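Local coordinates for protein Exo-arabinanase (Penicillium chrysogenum, PDB 3A72) that hydrolyses alpha-1,5-linked L-arabinan from a chain end, probably releasing arabinobiose, the disaccharide bound in this structure, at residues 208-213 and 218-223; 55-58 and 63-66; 140-143 and 149-152; 68-73 and 77-82. One frame throughout, in Å; residues are numbered along the deposited sequence.

Interaction 1 of 4, residues 208-213 and 218-223. With AHR (alpha-L-arabinofuranose), chain B.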
# COMPACT_ATOMS: atom_id res chain seq x y z
N PRO A 208 -3.99 -4.27 -4.29
CA PRO A 208 -5.02 -4.38 -3.24
C PRO A 208 -4.64 -3.62 -1.99
O PRO A 208 -3.52 -3.76 -1.47
CB PRO A 208 -5.05 -5.89 -2.97
CG PRO A 208 -3.63 -6.36 -3.28
CD PRO A 208 -3.19 -5.49 -4.44
N VAL A 209 -5.62 -2.88 -1.45
CA VAL A 209 -5.45 -2.19 -0.19
C VAL A 209 -6.73 -2.42 0.62
O VAL A 209 -7.83 -2.33 0.05
CB VAL A 209 -5.13 -0.70 -0.38
CG1 VAL A 209 -5.14 0.07 0.95
CG2 VAL A 209 -3.80 -0.51 -1.10
N VAL A 210 -6.62 -2.69 1.92
CA VAL A 210 -7.80 -3.06 2.73
C VAL A 210 -7.88 -2.14 3.93
O VAL A 210 -6.85 -1.80 4.54
CB VAL A 210 -7.71 -4.52 3.17
CG1 VAL A 210 -8.93 -4.93 3.97
CG2 VAL A 210 -7.54 -5.44 1.99
N THR A 211 -9.08 -1.78 4.32
CA THR A 211 -9.32 -1.12 5.61
C THR A 211 -10.55 -1.75 6.25
O THR A 211 -11.58 -1.97 5.61
CB THR A 211 -9.42 0.40 5.46
OG1 THR A 211 -9.41 1.01 6.77
CG2 THR A 211 -10.64 0.92 4.77
N LYS A 212 -10.48 -2.01 7.57
CA LYS A 212 -11.60 -2.56 8.30
C LYS A 212 -12.57 -1.46 8.72
O LYS A 212 -12.18 -0.41 9.26
CB LYS A 212 -11.07 -3.30 9.54
CG LYS A 212 -12.15 -4.13 10.21
CD LYS A 212 -11.59 -4.94 11.38
CE LYS A 212 -12.64 -5.91 11.93
NZ LYS A 212 -12.09 -6.63 13.09
N LEU A 213 -13.85 -1.69 8.53
CA LEU A 213 -14.90 -0.75 8.86
C LEU A 213 -15.49 -1.06 10.24
O LEU A 213 -15.34 -2.18 10.76
CB LEU A 213 -16.00 -0.87 7.79
CG LEU A 213 -15.52 -0.61 6.35
CD1 LEU A 213 -16.69 -0.65 5.38
CD2 LEU A 213 -14.74 0.68 6.23
N TYR A 218 -14.88 -5.51 5.86
CA TYR A 218 -13.60 -5.08 5.31
C TYR A 218 -13.86 -4.50 3.94
O TYR A 218 -14.59 -5.08 3.11
CB TYR A 218 -12.61 -6.24 5.20
CG TYR A 218 -12.19 -6.80 6.54
CD1 TYR A 218 -10.98 -6.43 7.13
CD2 TYR A 218 -13.02 -7.68 7.25
CE1 TYR A 218 -10.59 -6.95 8.35
CE2 TYR A 218 -12.62 -8.18 8.48
CZ TYR A 218 -11.44 -7.83 9.04
OH TYR A 218 -11.07 -8.34 10.25
N PHE A 219 -13.25 -3.33 3.71
CA PHE A 219 -13.28 -2.59 2.44
C PHE A 219 -11.99 -2.88 1.69
O PHE A 219 -10.91 -2.47 2.13
CB PHE A 219 -13.45 -1.11 2.75
CG PHE A 219 -13.50 -0.18 1.59
CD1 PHE A 219 -14.74 0.12 1.01
CD2 PHE A 219 -12.38 0.41 1.05
CE1 PHE A 219 -14.80 0.97 -0.08
CE2 PHE A 219 -12.45 1.28 -0.03
CZ PHE A 219 -13.67 1.56 -0.59
N TYR A 220 -12.11 -3.64 0.62
CA TYR A 220 -11.00 -4.11 -0.22
C TYR A 220 -11.03 -3.31 -1.49
O TYR A 220 -11.99 -3.49 -2.28
CB TYR A 220 -11.17 -5.61 -0.42
CG TYR A 220 -10.20 -6.32 -1.33
CD1 TYR A 220 -9.21 -7.17 -0.80
CD2 TYR A 220 -10.26 -6.22 -2.70
CE1 TYR A 220 -8.32 -7.83 -1.64
CE2 TYR A 220 -9.39 -6.88 -3.53
CZ TYR A 220 -8.43 -7.68 -3.01
OH TYR A 220 -7.61 -8.34 -3.89
N VAL A 221 -10.08 -2.45 -1.74
CA VAL A 221 -10.06 -1.57 -2.90
C VAL A 221 -8.89 -1.98 -3.80
O VAL A 221 -7.85 -2.47 -3.37
CB VAL A 221 -9.99 -0.09 -2.47
CG1 VAL A 221 -8.64 0.31 -1.89
CG2 VAL A 221 -10.41 0.87 -3.60
N TYR A 222 -9.11 -1.75 -5.11
CA TYR A 222 -8.13 -2.12 -6.12
C TYR A 222 -8.35 -1.29 -7.37
O TYR A 222 -9.40 -0.66 -7.56
CB TYR A 222 -8.25 -3.59 -6.45
CG TYR A 222 -9.58 -4.15 -6.92
CD1 TYR A 222 -9.81 -4.45 -8.25
CD2 TYR A 222 -10.58 -4.43 -6.00
CE1 TYR A 222 -11.02 -5.00 -8.67
CE2 TYR A 222 -11.77 -5.02 -6.41
CZ TYR A 222 -11.99 -5.30 -7.73
OH TYR A 222 -13.18 -5.91 -8.08
N GLU A 223 -7.32 -1.26 -8.24
CA GLU A 223 -7.51 -0.76 -9.60
C GLU A 223 -7.96 -1.92 -10.45
O GLU A 223 -7.42 -3.04 -10.36
CB GLU A 223 -6.24 -0.10 -10.17
CG GLU A 223 -5.06 -1.07 -10.34
CD GLU A 223 -3.82 -0.45 -10.94
OE1 GLU A 223 -3.65 0.81 -10.91
OE2 GLU A 223 -2.99 -1.26 -11.44
O5 AHR B . 4.36 -2.04 -12.19
C5 AHR B . 3.62 -3.15 -11.59
C4 AHR B . 2.17 -3.02 -11.99
O4 AHR B . 1.63 -1.88 -11.33
C3 AHR B . 1.33 -4.21 -11.54
O3 AHR B . 1.34 -5.23 -12.55
C2 AHR B . -0.07 -3.56 -11.36
O2 AHR B . -0.84 -4.16 -10.32
C1 AHR B . 0.23 -2.08 -11.10
O1 AHR B . -0.44 -1.25 -12.09
O HOH W 1 -9.55 -7.85 12.92
O HOH W 2 -13.11 -9.56 11.52
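Val-210 fits between two tyrosines of segment 218-223. Its CG2 lies 3.7 Å from CD1 of Tyr-220, while its CG1 comes up to the edge of the Tyr-218 ring. Further along the same face, CB of Pro-208 lies 3.7 Å from OH of Tyr-220. The other face is packed as well. CG1 of Val-221 sits between its own backbone N and carbonyl carbon (chi1 71°), which brings it near the backbone O of Val-209 and within 4.0 Å of CB of Val-209. CG2 of Thr-211 reaches CB of Phe-219. Four backbone bonds tie Val-209 to Val-221 and Thr-211 to Phe-219. The bond from Val-221 N to Val-209 O is 2.9 Å long and almost straight (177°). The two strands form an antiparallel hairpin, the first half of one blade of a six-bladed beta-propeller. Val-210 touches Phe-153 and Leu-155 of the preceding blade. Phe-219 and Val-221 touch Ala-270 of the following one. The Lys-212 end is looser and wet. The extended lysine chain runs over one face of the Tyr-218 ring, with CG 4.0 Å from its centroid in a CH-pi contact. CE then passes 3.3 Å from OH of Tyr-218. One water accepts from NZ of Lys-212 at 2.8 Å and also bonds to the tyrosine OH. A second water lies at the ring edge, in plane, bonded to the same OH. At the far end of the hairpin, OE2 of Glu-223 accepts a 2.6 Å bond from O1 of the chain B arabinose, and OE1 is bonded to Ser-267 N.

Interaction 2 of 4, residues 55-58 and 63-66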
# COMPACT_ATOMS: atom_id res chain seq x y z
N TYR A 55 12.52 6.29 7.63
CA TYR A 55 12.58 7.64 8.18
C TYR A 55 11.51 7.76 9.24
O TYR A 55 10.39 7.29 9.08
CB TYR A 55 12.39 8.69 7.10
CG TYR A 55 13.65 9.05 6.31
CD1 TYR A 55 14.43 8.09 5.70
CD2 TYR A 55 14.00 10.37 6.13
CE1 TYR A 55 15.52 8.43 4.98
CE2 TYR A 55 15.12 10.73 5.39
CZ TYR A 55 15.89 9.76 4.81
OH TYR A 55 16.99 10.14 4.11
N ARG A 56 11.83 8.45 10.34
CA ARG A 56 10.93 8.63 11.47
C ARG A 56 10.63 10.10 11.71
O ARG A 56 11.51 10.95 11.56
CB ARG A 56 11.57 8.08 12.74
CG ARG A 56 10.71 8.23 13.99
CD ARG A 56 11.22 7.38 15.12
NE ARG A 56 12.52 7.81 15.61
CZ ARG A 56 13.33 7.11 16.36
NH1 ARG A 56 13.01 5.88 16.68
NH2 ARG A 56 14.47 7.70 16.78
N SER A 57 9.41 10.38 12.12
CA SER A 57 9.01 11.67 12.68
C SER A 57 8.45 11.46 14.06
O SER A 57 7.54 10.64 14.25
CB SER A 57 7.98 12.38 11.79
OG SER A 57 7.56 13.59 12.43
N LYS A 58 8.95 12.23 15.03
CA LYS A 58 8.48 12.24 16.42
C LYS A 58 7.72 13.50 16.76
O LYS A 58 7.38 13.73 17.92
CB LYS A 58 9.65 12.02 17.40
CG LYS A 58 10.24 10.62 17.26
CD LYS A 58 11.37 10.36 18.21
CE LYS A 58 10.92 10.42 19.61
NZ LYS A 58 9.88 9.54 20.08
N THR A 63 9.14 17.15 11.19
CA THR A 63 10.52 16.84 10.86
C THR A 63 10.69 15.34 10.76
O THR A 63 9.96 14.56 11.36
CB THR A 63 11.53 17.42 11.87
OG1 THR A 63 11.34 16.82 13.15
CG2 THR A 63 11.38 18.93 12.00
N TRP A 64 11.71 14.98 10.02
CA TRP A 64 12.00 13.58 9.62
C TRP A 64 13.48 13.29 9.69
O TRP A 64 14.31 14.15 9.33
CB TRP A 64 11.51 13.29 8.17
CG TRP A 64 10.01 13.43 8.12
CD1 TRP A 64 9.29 14.56 7.93
CD2 TRP A 64 9.06 12.37 8.30
NE1 TRP A 64 7.94 14.29 7.98
CE2 TRP A 64 7.76 12.96 8.20
CE3 TRP A 64 9.16 10.99 8.53
CZ2 TRP A 64 6.62 12.19 8.33
CZ3 TRP A 64 8.00 10.24 8.66
CH2 TRP A 64 6.76 10.82 8.55
N ASN A 65 13.86 12.11 10.12
CA ASN A 65 15.25 11.67 10.13
C ASN A 65 15.34 10.21 9.80
O ASN A 65 14.51 9.42 10.26
CB ASN A 65 15.86 11.83 11.56
CG ASN A 65 16.02 13.29 11.92
OD1 ASN A 65 17.01 13.96 11.54
ND2 ASN A 65 15.10 13.81 12.67
N GLU A 66 16.36 9.82 9.05
CA GLU A 66 16.60 8.39 8.79
C GLU A 66 17.03 7.69 10.07
O GLU A 66 17.94 8.17 10.78
CB GLU A 66 17.68 8.28 7.70
CG GLU A 66 17.84 6.81 7.22
CD GLU A 66 18.67 6.66 5.97
OE1 GLU A 66 19.69 7.31 5.89
OE2 GLU A 66 18.37 5.91 5.02
O HOH W 3 12.80 12.42 13.47
O HOH W 4 10.90 14.23 14.45
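Ser-57 and Trp-64 are the first and last residues of an Asp box, the S-x-D-x-G-x-T-W turn found in sialidase-type propellers. CB of Ser-57 sits over the centre of the six-membered ring of Trp-64. It is 3.5 Å from the centroid and only 4° off the ring normal. The indole lies there because CG of Trp-64 is anti to the carbonyl carbon (chi1 -64°). OG of Ser-57 comes within 2.8 Å of the backbone O of Thr-63 and bonds to Gly-61 N in the turn. NE1 of Trp-64 bonds to the O of Gly-61, and OG1 of Thr-63 pairs with OD2 of Asp-59. The box closes the hairpin between the third and fourth strands of a propeller blade, at the surface of the protein. Here Arg-56 and Asn-65 form a hydrogen-bonded antiparallel pair. Arg-56 N reaches Asn-65 O at 2.9 Å, and Asn-65 N returns a bond to Arg-56 O at 3.0 Å. A water donates to the same Arg-56 O at 2.7 Å and accepts from ND2 of Asn-65. A second water links Lys-58 N to Thr-63 OG1. Further along the strands, Tyr-55 and Glu-66 form a non-hydrogen-bonded antiparallel pair, and their side chains cross. CB of Glu-66 lies over one face of the tyrosine ring, 3.8 Å from the centroid, in a CH-pi contact. The carboxylate continues past CE1, its plane turned 47° from the ring. OE2 of Glu-66 makes a salt bridge with Arg-69. The backbone O of Tyr-55 meets the indole edge in plane, 3.8 Å from CZ3 of Trp-64.

Interaction 3 of 4, residues 140-143 and 149-152. With AHR (alpha-L-arabinofuranose), chain B; AHR (alpha-L-arabinofuranose), chain C.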
# COMPACT_ATOMS: atom_id res chain seq x y z
N ALA A 140 10.09 -8.75 -13.42
CA ALA A 140 9.45 -7.59 -12.80
C ALA A 140 9.06 -6.52 -13.80
O ALA A 140 9.44 -5.36 -13.67
CB ALA A 140 10.39 -7.05 -11.75
N ARG A 141 8.25 -6.93 -14.78
CA ARG A 141 7.64 -5.96 -15.70
C ARG A 141 6.15 -6.34 -15.85
O ARG A 141 5.82 -7.52 -15.94
CB ARG A 141 8.28 -5.94 -17.09
CG ARG A 141 9.70 -5.43 -17.07
CD ARG A 141 10.24 -5.29 -18.49
NE ARG A 141 11.63 -4.78 -18.53
CZ ARG A 141 12.72 -5.48 -18.49
NH1 ARG A 141 12.67 -6.80 -18.42
NH2 ARG A 141 13.90 -4.86 -18.50
N PRO A 142 5.27 -5.34 -15.91
CA PRO A 142 3.82 -5.58 -15.95
C PRO A 142 3.32 -5.84 -17.35
O PRO A 142 2.47 -5.12 -17.86
CB PRO A 142 3.23 -4.34 -15.33
CG PRO A 142 4.18 -3.27 -15.84
CD PRO A 142 5.58 -3.92 -15.68
N ASN A 143 3.86 -6.87 -17.98
CA ASN A 143 3.44 -7.31 -19.30
C ASN A 143 2.78 -8.66 -19.20
O ASN A 143 3.19 -9.52 -18.43
CB ASN A 143 4.64 -7.42 -20.25
CG ASN A 143 5.25 -6.08 -20.56
OD1 ASN A 143 4.71 -5.30 -21.39
ND2 ASN A 143 6.32 -5.76 -20.01
N VAL A 149 5.13 -11.40 -9.15
CA VAL A 149 4.28 -11.04 -8.04
C VAL A 149 4.62 -9.61 -7.62
O VAL A 149 5.75 -9.13 -7.85
CB VAL A 149 4.42 -12.00 -6.86
CG1 VAL A 149 3.96 -13.39 -7.24
CG2 VAL A 149 5.84 -12.03 -6.30
N TRP A 150 3.64 -8.91 -7.02
CA TRP A 150 3.79 -7.49 -6.74
C TRP A 150 3.00 -7.04 -5.51
O TRP A 150 1.93 -7.59 -5.20
CB TRP A 150 3.25 -6.72 -7.87
CG TRP A 150 3.42 -7.00 -9.32
CD1 TRP A 150 2.54 -7.61 -10.15
CD2 TRP A 150 4.52 -6.57 -10.14
NE1 TRP A 150 3.05 -7.60 -11.39
CE2 TRP A 150 4.24 -6.95 -11.46
CE3 TRP A 150 5.72 -5.91 -9.88
CZ2 TRP A 150 5.06 -6.66 -12.51
CZ3 TRP A 150 6.55 -5.59 -10.95
CH2 TRP A 150 6.20 -5.97 -12.24
N GLU A 151 3.42 -5.95 -4.90
CA GLU A 151 2.50 -5.05 -4.16
C GLU A 151 1.88 -5.70 -2.90
O GLU A 151 0.65 -5.71 -2.75
CB GLU A 151 1.45 -4.49 -5.08
CG GLU A 151 2.02 -3.63 -6.20
CD GLU A 151 1.31 -3.73 -7.51
OE1 GLU A 151 0.35 -4.48 -7.71
OE2 GLU A 151 1.74 -2.98 -8.50
N PRO A 152 2.67 -6.15 -1.95
CA PRO A 152 2.10 -6.72 -0.73
C PRO A 152 1.34 -5.68 0.12
O PRO A 152 1.74 -4.50 0.22
CB PRO A 152 3.31 -7.21 0.06
CG PRO A 152 4.45 -6.33 -0.43
CD PRO A 152 4.17 -6.16 -1.91
O5 AHR B . 4.36 -2.04 -12.19
C5 AHR B . 3.62 -3.15 -11.59
C4 AHR B . 2.17 -3.02 -11.99
O4 AHR B . 1.63 -1.88 -11.33
C3 AHR B . 1.33 -4.21 -11.54
O3 AHR B . 1.34 -5.23 -12.55
C2 AHR B . -0.07 -3.56 -11.36
O2 AHR B . -0.84 -4.16 -10.32
C1 AHR B . 0.23 -2.08 -11.10
O1 AHR B . -0.44 -1.25 -12.09
O5 AHR C . 6.39 -0.30 -8.03
C5 AHR C . 7.28 -0.17 -9.17
C4 AHR C . 6.46 -0.30 -10.44
O4 AHR C . 5.92 -1.66 -10.49
C3 AHR C . 7.33 -0.25 -11.69
O3 AHR C . 7.57 1.11 -12.12
C2 AHR C . 6.41 -0.96 -12.70
O2 AHR C . 7.14 -1.56 -13.79
C1 AHR C . 5.73 -2.04 -11.86
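A chi1 of -42° swings the indole of Trp-150 toward the loop 140-142, so that its six-membered ring abuts that backbone. CH2 of Trp-150 comes within 3.3 Å of the carbonyl C of Ala-140. CA of Arg-141 lies at the indole edge, in the ring plane. Pro-142 is the centre of an inverse gamma turn, and its side chain crosses the indole at about a right angle. CD of Pro-142 is 4.1 Å from CH2 of Trp-150. Together the two residues form a corner for the bound arabinobiose. C5 of the chain B arabinose lies over the centre of the indole, 3.6 Å above its plane. O3 of that sugar is 3.1 Å from NE1 of Trp-150, also above the ring, and 3.5 Å from CB of Pro-142. CD of Pro-142 lies 3.4 Å from O2 of the chain C arabinose. Next in the strand, Glu-151 bends at chi2 (144°) toward the first sugar. Its OE1 is 2.9 Å from O2, and its OE2 is 3.1 Å from the anomeric C1. A bond to Ser-166 OG helps to hold OE1. Strand 149-157 is the first of its blade. It pairs with strand 160-167, and the side chain of Val-149 packs on strand 114-121 of the preceding blade. Segment 140-143 belongs to the loop that joins those two blades.

Interaction 4 of 4, residues 68-73 and 77-82. With AHR (alpha-L-arabinofuranose), chain C.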
# COMPACT_ATOMS: atom_id res chain seq x y z
N SER A 68 17.10 3.85 10.02
CA SER A 68 17.63 2.52 9.64
C SER A 68 17.38 2.35 8.14
O SER A 68 16.70 3.16 7.49
CB SER A 68 17.01 1.41 10.42
OG SER A 68 15.62 1.30 10.11
N ARG A 69 17.94 1.26 7.63
CA ARG A 69 17.71 0.79 6.27
C ARG A 69 17.49 -0.71 6.28
O ARG A 69 18.18 -1.42 7.05
CB ARG A 69 18.92 1.14 5.37
CG ARG A 69 19.14 2.61 5.22
CD ARG A 69 20.49 2.88 4.55
NE ARG A 69 20.65 4.31 4.44
CZ ARG A 69 21.65 4.95 3.90
NH1 ARG A 69 22.61 4.24 3.34
NH2 ARG A 69 21.66 6.26 3.88
N VAL A 70 16.55 -1.18 5.48
CA VAL A 70 16.30 -2.62 5.35
C VAL A 70 17.03 -3.07 4.09
O VAL A 70 16.67 -2.68 2.97
CB VAL A 70 14.83 -2.97 5.34
CG1 VAL A 70 14.68 -4.49 5.52
CG2 VAL A 70 14.06 -2.22 6.46
N HIS A 71 18.08 -3.89 4.29
CA HIS A 71 18.88 -4.40 3.20
C HIS A 71 18.47 -5.84 2.86
O HIS A 71 17.93 -6.59 3.67
CB HIS A 71 20.35 -4.40 3.59
CG HIS A 71 20.91 -3.08 3.87
ND1 HIS A 71 21.45 -2.25 2.94
CD2 HIS A 71 21.03 -2.44 5.05
CE1 HIS A 71 21.86 -1.11 3.57
NE2 HIS A 71 21.63 -1.22 4.82
N ASP A 72 18.79 -6.20 1.59
CA ASP A 72 18.47 -7.53 1.09
C ASP A 72 19.51 -8.53 1.53
O ASP A 72 20.40 -8.95 0.79
CB ASP A 72 18.36 -7.52 -0.43
CG ASP A 72 17.81 -8.85 -0.98
OD1 ASP A 72 17.61 -9.80 -0.18
OD2 ASP A 72 17.61 -8.90 -2.22
N THR A 73 19.42 -8.92 2.81
CA THR A 73 20.31 -9.89 3.39
C THR A 73 20.00 -11.32 2.96
O THR A 73 20.84 -12.20 3.10
CB THR A 73 20.28 -9.81 4.94
OG1 THR A 73 18.96 -10.08 5.36
CG2 THR A 73 20.75 -8.45 5.41
N TYR A 77 19.96 -9.28 -3.88
CA TYR A 77 19.48 -8.72 -5.15
C TYR A 77 19.23 -7.23 -5.03
O TYR A 77 19.50 -6.44 -5.96
CB TYR A 77 18.21 -9.38 -5.64
CG TYR A 77 18.24 -10.88 -5.86
CD1 TYR A 77 19.42 -11.59 -6.01
CD2 TYR A 77 17.06 -11.61 -5.87
CE1 TYR A 77 19.40 -12.97 -6.19
CE2 TYR A 77 17.02 -12.96 -6.04
CZ TYR A 77 18.18 -13.64 -6.18
OH TYR A 77 18.12 -15.02 -6.34
N GLY A 78 18.63 -6.83 -3.90
CA GLY A 78 18.14 -5.47 -3.68
C GLY A 78 16.66 -5.51 -3.30
O GLY A 78 15.85 -6.15 -3.96
N LEU A 79 16.35 -4.80 -2.20
CA LEU A 79 14.92 -4.60 -1.82
C LEU A 79 14.44 -3.41 -2.60
O LEU A 79 14.75 -2.26 -2.28
CB LEU A 79 14.77 -4.45 -0.32
CG LEU A 79 15.22 -5.63 0.53
CD1 LEU A 79 14.79 -5.45 1.98
CD2 LEU A 79 14.74 -6.98 -0.05
N ARG A 80 13.78 -3.70 -3.71
CA ARG A 80 13.65 -2.78 -4.82
C ARG A 80 12.30 -2.15 -5.01
O ARG A 80 12.19 -0.94 -5.26
CB ARG A 80 14.09 -3.50 -6.13
CG ARG A 80 14.24 -2.56 -7.32
CD ARG A 80 14.78 -3.31 -8.58
NE ARG A 80 16.01 -4.04 -8.26
CZ ARG A 80 17.21 -3.55 -8.17
NH1 ARG A 80 17.46 -2.28 -8.54
NH2 ARG A 80 18.21 -4.31 -7.74
N TYR A 81 11.25 -2.98 -4.97
CA TYR A 81 9.89 -2.54 -5.28
C TYR A 81 8.93 -2.82 -4.09
O TYR A 81 9.03 -3.83 -3.40
CB TYR A 81 9.30 -3.25 -6.47
CG TYR A 81 9.79 -2.83 -7.85
CD1 TYR A 81 10.61 -1.72 -8.07
CD2 TYR A 81 9.40 -3.59 -8.97
CE1 TYR A 81 11.03 -1.38 -9.37
CE2 TYR A 81 9.80 -3.27 -10.23
CZ TYR A 81 10.63 -2.15 -10.42
OH TYR A 81 11.04 -1.78 -11.71
N GLN A 82 7.99 -1.90 -3.95
CA GLN A 82 6.72 -2.17 -3.27
C GLN A 82 6.86 -2.59 -1.81
O GLN A 82 6.36 -3.60 -1.37
CB GLN A 82 5.93 -3.21 -4.07
CG GLN A 82 5.61 -2.69 -5.47
CD GLN A 82 5.77 -3.69 -6.60
OE1 GLN A 82 5.70 -4.91 -6.39
NE2 GLN A 82 5.93 -3.18 -7.80
O5 AHR C . 6.39 -0.30 -8.03
C5 AHR C . 7.28 -0.17 -9.17
C4 AHR C . 6.46 -0.30 -10.44
O4 AHR C . 5.92 -1.66 -10.49
C3 AHR C . 7.33 -0.25 -11.69
O3 AHR C . 7.57 1.11 -12.12
C2 AHR C . 6.41 -0.96 -12.70
O2 AHR C . 7.14 -1.56 -13.79
C1 AHR C . 5.73 -2.04 -11.86
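OD2 of Asp-72 accepts from the backbone across a turn. The bond from Gly-78 N is 2.9 Å long and uses the anti lone pair of OD2. A weaker bond comes from Tyr-77 N, bent to 126° at the hydrogen. Chi1 of -171° turns the carboxylate toward these two N-H groups. Next to it, Leu-79 packs between the segments. Its CD2 rests 3.7 Å from CB of Asp-72. Its CD1 lies 3.7 Å from CG1 of Val-70 and close to the backbone O of the same valine. Two more bonds hold the carboxylate itself: Ser-106 OG to OD2 and Asn-75 N to OD1. These bonds would probably favour a charged carboxylate. Arg-80 turns back over the turn. Its NH2 bonds weakly to Tyr-77 O at 3.1 Å and forms a salt bridge with Glu-46, while its NE bonds to Ile-107 O. Beyond it, Arg-80 and Tyr-81 form a classic beta bulge opposite Ser-105, and the chain turns a corner at Tyr-81. The corner delivers two residues to the glycan. C5 of the chain C arabinose sits over the centre of the Tyr-81 ring, 3.7 Å above its plane. NE2 of Gln-82 donates a nearly straight 2.9 Å bond (170°) to O5 of the same sugar. Gln-82 OE1 is held by Glu-151 N. This is a blade-to-blade connection of a beta-propeller. The outer strand 65-70 of one blade is followed by the inner strand 82-87 of the next, whose start lines the glycan pocket.

Overall arrangement
The four contacts lie in series along a six-bladed propeller, and three of them reach the arabinobiose. Interactions 1 and 3 both touch the chain B sugar, with their centres 19 Å apart. Interactions 3 and 4 both touch the chain C sugar. They are 16 Å apart between centres and meet directly, since Glu-151 N lies 2.9 Å from Gln-82 OE1. Gln-82 and Glu-151 come from the first strands of two consecutive blades, and Glu-223 from the second strand of the next. Interaction 2 is peripheral. It shares strand 65-70 with interaction 4 but lies about 28 Å from interaction 1, centre to centre, on the opposite side of the chain's centre.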